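Signal peptidase I (Enterococcus faecalis, PDB 4ME8) probably cleaves hydrophobic N-terminal signal or leader sequences from secreted proteins, as a serine endopeptidase of the S26 family. Local coordinates at residues I49-E54 with G108-L113; E54-R59 with F92-L97. All coordinates share one frame; numbering follows the deposited sequence.

Interaction 1. Residues I49-E54 with G108-L113; sequences IGLPGE and GMYFVL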
# COMPACT_ATOMS: atom_id res chain seq x y z
N ILE A 49 -0.30 1.78 3.81
CA ILE A 49 1.15 1.87 3.62
C ILE A 49 1.60 3.33 3.58
O ILE A 49 2.54 3.72 4.29
CB ILE A 49 1.56 1.11 2.34
CG1 ILE A 49 1.34 -0.40 2.52
CG2 ILE A 49 3.01 1.40 1.96
CD1 ILE A 49 2.22 -1.07 3.57
N GLY A 50 0.90 4.15 2.80
CA GLY A 50 1.22 5.56 2.69
C GLY A 50 0.09 6.47 3.13
O GLY A 50 -1.07 6.25 2.78
N LEU A 51 0.46 7.51 3.87
CA LEU A 51 -0.46 8.48 4.46
C LEU A 51 -0.21 9.84 3.80
O LEU A 51 0.85 10.03 3.20
CB LEU A 51 -0.17 8.59 5.97
CG LEU A 51 -0.44 7.34 6.83
CD1 LEU A 51 0.56 7.23 7.97
CD2 LEU A 51 -1.84 7.38 7.40
N PRO A 52 -1.17 10.79 3.90
CA PRO A 52 -1.06 12.11 3.26
C PRO A 52 0.29 12.82 3.45
O PRO A 52 0.79 12.93 4.58
CB PRO A 52 -2.16 12.93 3.94
CG PRO A 52 -3.18 11.92 4.36
CD PRO A 52 -2.45 10.63 4.62
N GLY A 53 0.87 13.30 2.35
CA GLY A 53 2.10 14.08 2.42
C GLY A 53 3.36 13.28 2.18
O GLY A 53 4.39 13.85 1.81
N GLU A 54 3.27 11.97 2.34
CA GLU A 54 4.43 11.09 2.29
C GLU A 54 4.81 10.63 0.88
O GLU A 54 3.95 10.42 0.02
CB GLU A 54 4.20 9.87 3.18
CG GLU A 54 4.12 10.22 4.67
CD GLU A 54 3.60 9.08 5.53
OE1 GLU A 54 3.17 8.04 4.97
OE2 GLU A 54 3.61 9.21 6.78
N GLY A 108 -6.08 13.87 2.19
CA GLY A 108 -7.34 13.12 2.27
C GLY A 108 -7.34 11.80 1.52
O GLY A 108 -8.39 11.32 1.12
N MSE A 109 -6.16 11.21 1.35
CA MSE A 109 -6.03 9.96 0.62
C MSE A 109 -4.98 9.06 1.19
O MSE A 109 -4.09 9.51 1.90
CB MSE A 109 -5.70 10.29 -0.83
CG MSE A 109 -6.91 10.99 -1.44
SE MSE A 109 -6.96 10.66 -3.35
CE MSE A 109 -7.91 8.95 -3.41
N TYR A 110 -5.10 7.77 0.87
CA TYR A 110 -4.19 6.72 1.31
C TYR A 110 -3.60 5.95 0.12
O TYR A 110 -4.23 5.83 -0.93
CB TYR A 110 -4.94 5.70 2.18
CG TYR A 110 -5.45 6.17 3.54
CD1 TYR A 110 -4.70 7.01 4.35
CD2 TYR A 110 -6.66 5.70 4.04
CE1 TYR A 110 -5.15 7.39 5.60
CE2 TYR A 110 -7.12 6.08 5.29
CZ TYR A 110 -6.36 6.93 6.07
OH TYR A 110 -6.81 7.31 7.32
N PHE A 111 -2.39 5.43 0.33
CA PHE A 111 -1.77 4.46 -0.55
C PHE A 111 -1.81 3.13 0.18
O PHE A 111 -1.35 3.04 1.33
CB PHE A 111 -0.32 4.84 -0.84
CG PHE A 111 0.34 3.97 -1.87
CD1 PHE A 111 0.19 4.24 -3.22
CD2 PHE A 111 1.10 2.88 -1.49
CE1 PHE A 111 0.78 3.43 -4.18
CE2 PHE A 111 1.69 2.06 -2.44
CZ PHE A 111 1.54 2.34 -3.78
N VAL A 112 -2.39 2.12 -0.44
CA VAL A 112 -2.56 0.81 0.21
C VAL A 112 -1.95 -0.31 -0.64
O VAL A 112 -1.82 -0.18 -1.84
CB VAL A 112 -4.04 0.50 0.51
CG1 VAL A 112 -4.66 1.62 1.35
CG2 VAL A 112 -4.84 0.26 -0.77
N LEU A 113 -1.53 -1.40 0.01
CA LEU A 113 -0.99 -2.57 -0.67
C LEU A 113 -1.53 -3.83 -0.01
O LEU A 113 -1.78 -3.83 1.19
CB LEU A 113 0.53 -2.58 -0.59
CG LEU A 113 1.35 -1.47 -1.24
CD1 LEU A 113 2.82 -1.68 -0.91
CD2 LEU A 113 1.18 -1.41 -2.75

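Interaction 2. Residues E54-R59 with F92-L97; sequences ETVEYR and FTLETL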
# COMPACT_ATOMS: atom_id res chain seq x y z
N GLU A 54 3.27 11.97 2.34
CA GLU A 54 4.43 11.09 2.29
C GLU A 54 4.81 10.63 0.88
O GLU A 54 3.95 10.42 0.02
CB GLU A 54 4.20 9.87 3.18
CG GLU A 54 4.12 10.22 4.67
CD GLU A 54 3.60 9.08 5.53
OE1 GLU A 54 3.17 8.04 4.97
OE2 GLU A 54 3.61 9.21 6.78
N THR A 55 6.11 10.47 0.65
CA THR A 55 6.59 9.74 -0.52
C THR A 55 6.63 8.24 -0.19
O THR A 55 6.90 7.86 0.97
CB THR A 55 8.00 10.21 -0.97
OG1 THR A 55 8.97 9.83 0.01
CG2 THR A 55 8.04 11.73 -1.17
N VAL A 56 6.34 7.40 -1.18
CA VAL A 56 6.41 5.95 -1.02
C VAL A 56 7.31 5.38 -2.10
O VAL A 56 7.12 5.66 -3.28
CB VAL A 56 5.03 5.28 -1.14
CG1 VAL A 56 5.17 3.76 -1.07
CG2 VAL A 56 4.10 5.80 -0.04
N GLU A 57 8.28 4.59 -1.68
CA GLU A 57 9.18 3.93 -2.62
C GLU A 57 9.44 2.49 -2.19
O GLU A 57 9.58 2.20 -1.01
CB GLU A 57 10.50 4.71 -2.77
CG GLU A 57 11.55 3.98 -3.61
CD GLU A 57 12.69 4.86 -4.12
OE1 GLU A 57 12.97 5.94 -3.55
OE2 GLU A 57 13.33 4.46 -5.12
N TYR A 58 9.48 1.61 -3.18
CA TYR A 58 10.05 0.29 -3.01
C TYR A 58 11.29 0.20 -3.88
O TYR A 58 11.24 0.52 -5.07
CB TYR A 58 9.06 -0.80 -3.40
CG TYR A 58 8.30 -1.36 -2.23
CD1 TYR A 58 7.19 -0.70 -1.72
CD2 TYR A 58 8.70 -2.55 -1.61
CE1 TYR A 58 6.50 -1.20 -0.65
CE2 TYR A 58 8.00 -3.06 -0.54
CZ TYR A 58 6.91 -2.38 -0.06
OH TYR A 58 6.21 -2.87 1.01
N ARG A 59 12.40 -0.19 -3.28
CA ARG A 59 13.64 -0.45 -3.99
C ARG A 59 14.28 -1.69 -3.36
O ARG A 59 14.47 -1.73 -2.14
CB ARG A 59 14.59 0.76 -3.92
CG ARG A 59 15.89 0.58 -4.69
CD ARG A 59 16.68 1.87 -4.87
NE ARG A 59 17.49 2.23 -3.70
CZ ARG A 59 17.17 3.13 -2.77
NH1 ARG A 59 16.02 3.81 -2.81
NH2 ARG A 59 18.01 3.35 -1.76
N PHE A 92 9.27 0.68 -7.37
CA PHE A 92 8.44 1.79 -7.80
C PHE A 92 8.57 2.97 -6.85
O PHE A 92 9.03 2.82 -5.73
CB PHE A 92 6.96 1.38 -7.93
CG PHE A 92 6.28 1.06 -6.61
CD1 PHE A 92 6.30 -0.23 -6.10
CD2 PHE A 92 5.61 2.05 -5.89
CE1 PHE A 92 5.67 -0.53 -4.90
CE2 PHE A 92 4.99 1.76 -4.68
CZ PHE A 92 5.02 0.47 -4.19
N THR A 93 8.22 4.14 -7.36
CA THR A 93 7.84 5.29 -6.55
C THR A 93 6.40 5.66 -6.94
O THR A 93 5.82 5.07 -7.86
CB THR A 93 8.77 6.50 -6.77
OG1 THR A 93 8.56 7.05 -8.08
CG2 THR A 93 10.23 6.13 -6.61
N LEU A 94 5.83 6.65 -6.26
CA LEU A 94 4.52 7.17 -6.65
C LEU A 94 4.62 7.92 -8.00
O LEU A 94 3.60 8.16 -8.64
CB LEU A 94 3.94 8.08 -5.56
CG LEU A 94 3.72 7.52 -4.14
CD1 LEU A 94 3.21 8.61 -3.21
CD2 LEU A 94 2.77 6.34 -4.16
N GLU A 95 5.83 8.28 -8.42
CA GLU A 95 6.04 8.84 -9.76
C GLU A 95 6.15 7.76 -10.85
O GLU A 95 5.82 8.03 -12.01
CB GLU A 95 7.29 9.71 -9.80
CG GLU A 95 7.28 10.88 -8.82
CD GLU A 95 8.42 11.85 -9.08
OE1 GLU A 95 8.64 12.22 -10.26
OE2 GLU A 95 9.10 12.24 -8.11
N THR A 96 6.62 6.57 -10.49
CA THR A 96 6.80 5.45 -11.44
C THR A 96 5.47 4.81 -11.84
O THR A 96 5.35 4.25 -12.93
CB THR A 96 7.72 4.36 -10.83
OG1 THR A 96 9.08 4.81 -10.85
CG2 THR A 96 7.65 3.03 -11.59
N LEU A 97 4.48 4.89 -10.96
CA LEU A 97 3.24 4.18 -11.17
C LEU A 97 2.29 4.99 -12.03
O LEU A 97 1.97 6.13 -11.70
CB LEU A 97 2.58 3.86 -9.84
CG LEU A 97 3.35 2.96 -8.88
CD1 LEU A 97 2.70 3.02 -7.51
CD2 LEU A 97 3.41 1.53 -9.40
O HOH W 1 6.83 8.88 -4.05

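Interaction 1. Residues I49-E54 with G108-L113
Ile49 and Gly50 together face Phe111 in a classic beta bulge, where strand 43-50 ends against the antiparallel strand 109-113. Both amides converge on Phe111 O: Ile49 N at 3.0 Å, lying in the carbonyl plane, and Gly50 N at 2.9 Å, tilted 24° from it. The return bond runs from Phe111 N to Gly50 O. Gly50 is the hollow of the pair. Its bare CA lies 3.9 Å from Phe111 CB, so the Phe111 side chain lies close over the backbone here; the phenyl ring turns its edge to Gly50 N and to the CG2 methyl of Ile49. That methyl stands anti to the backbone N (chi1 -67° for CG1), which sends CG1 the other way, against Leu113. The two side chains cross at about a right angle, and CG1 lies 3.9 Å from each of CB, CG and CD1 of Leu113. Val112, on strand 109-113, points away from residues 49-54, and its side chain lies near Lys46, a predicted active-site residue.

Beyond the bulge the strands part. Leu51 starts off away from its neighbour, but its CD2 methyl swings back to lie 3.8 Å from Tyr110 CE1, and the Met109 carbonyl points its oxygen at the CD of the Pro52 ring, 3.4 Å away. Pro52 also opens the middle of a type II turn from Leu51 to Glu54, with Gly53 at positive phi. Across the base of that turn Glu54, also salt-bridged to Arg29, bends its carboxylate back over the chain. Glu54 OE1 takes the Leu51 N-H at 3.0 Å, the nitrogen standing above the carboxylate plane.

Interaction 2. Residues E54-R59 with F92-L97
The outer edge of the smaller antiparallel sheet is formed here, with the short strand 92-93 lying against strand 56-59. Tyr58 and Phe92 are its hydrogen-bonded pair: Tyr58 N reaches Phe92 O at 2.9 Å, in the carbonyl plane, and Phe92 N returns to Tyr58 O at 3.0 Å. Their rings leave the same face of the sheet side by side. The planes are near parallel, at 24°, but slid so far apart that they barely overlap, and Tyr58 CD1 sits 3.5 Å from both CE1 and CZ of Phe92. Phe92 CG stands between its backbone N and carbonyl carbon (chi1 67°), which swings the ring across toward strand 56-59, where CE2 also meets Val56 CG1. Leu94 continues this apolar row, its CD2 3.9 Å from Val56 CB.

On the face of Glu57 and Thr93, the extended Glu57 chain runs alongside the Thr93 CG2 methyl. Thr93 OG1 instead turns back to accept Thr96 N at 3.1 Å, an ST motif. Leu94 N makes only a weak bond to Val56 O, and a water accepts from both Leu94 N and Val56 N. Pairing thus passes from direct bonds at Tyr58 to a weak bond and a shared water at Val56 and Leu94, while apolar contacts continue.

In the fold
The two contacts belong to different antiparallel sheets yet meet in one apolar layer. Interaction 1 joins neighbouring inner strands of the larger sheet and is mostly buried; interaction 2 closes the margin of the smaller one and is partly buried, with a partly exposed side carrying Glu57 and Thr93. Phe111 binds them: its CD1 lies 3.5 Å from Leu94 CD2 and its CZ 3.6 Å from Phe92 CE2, while Leu113 CD1 packs on Tyr58 CE1. Glu54 ends one segment and begins the next, where the chain passes between the sheets. Backbone bonds at Tyr58 and Phe92 match the bulge in length; at Leu94 the bond is weak and a water shares the amide.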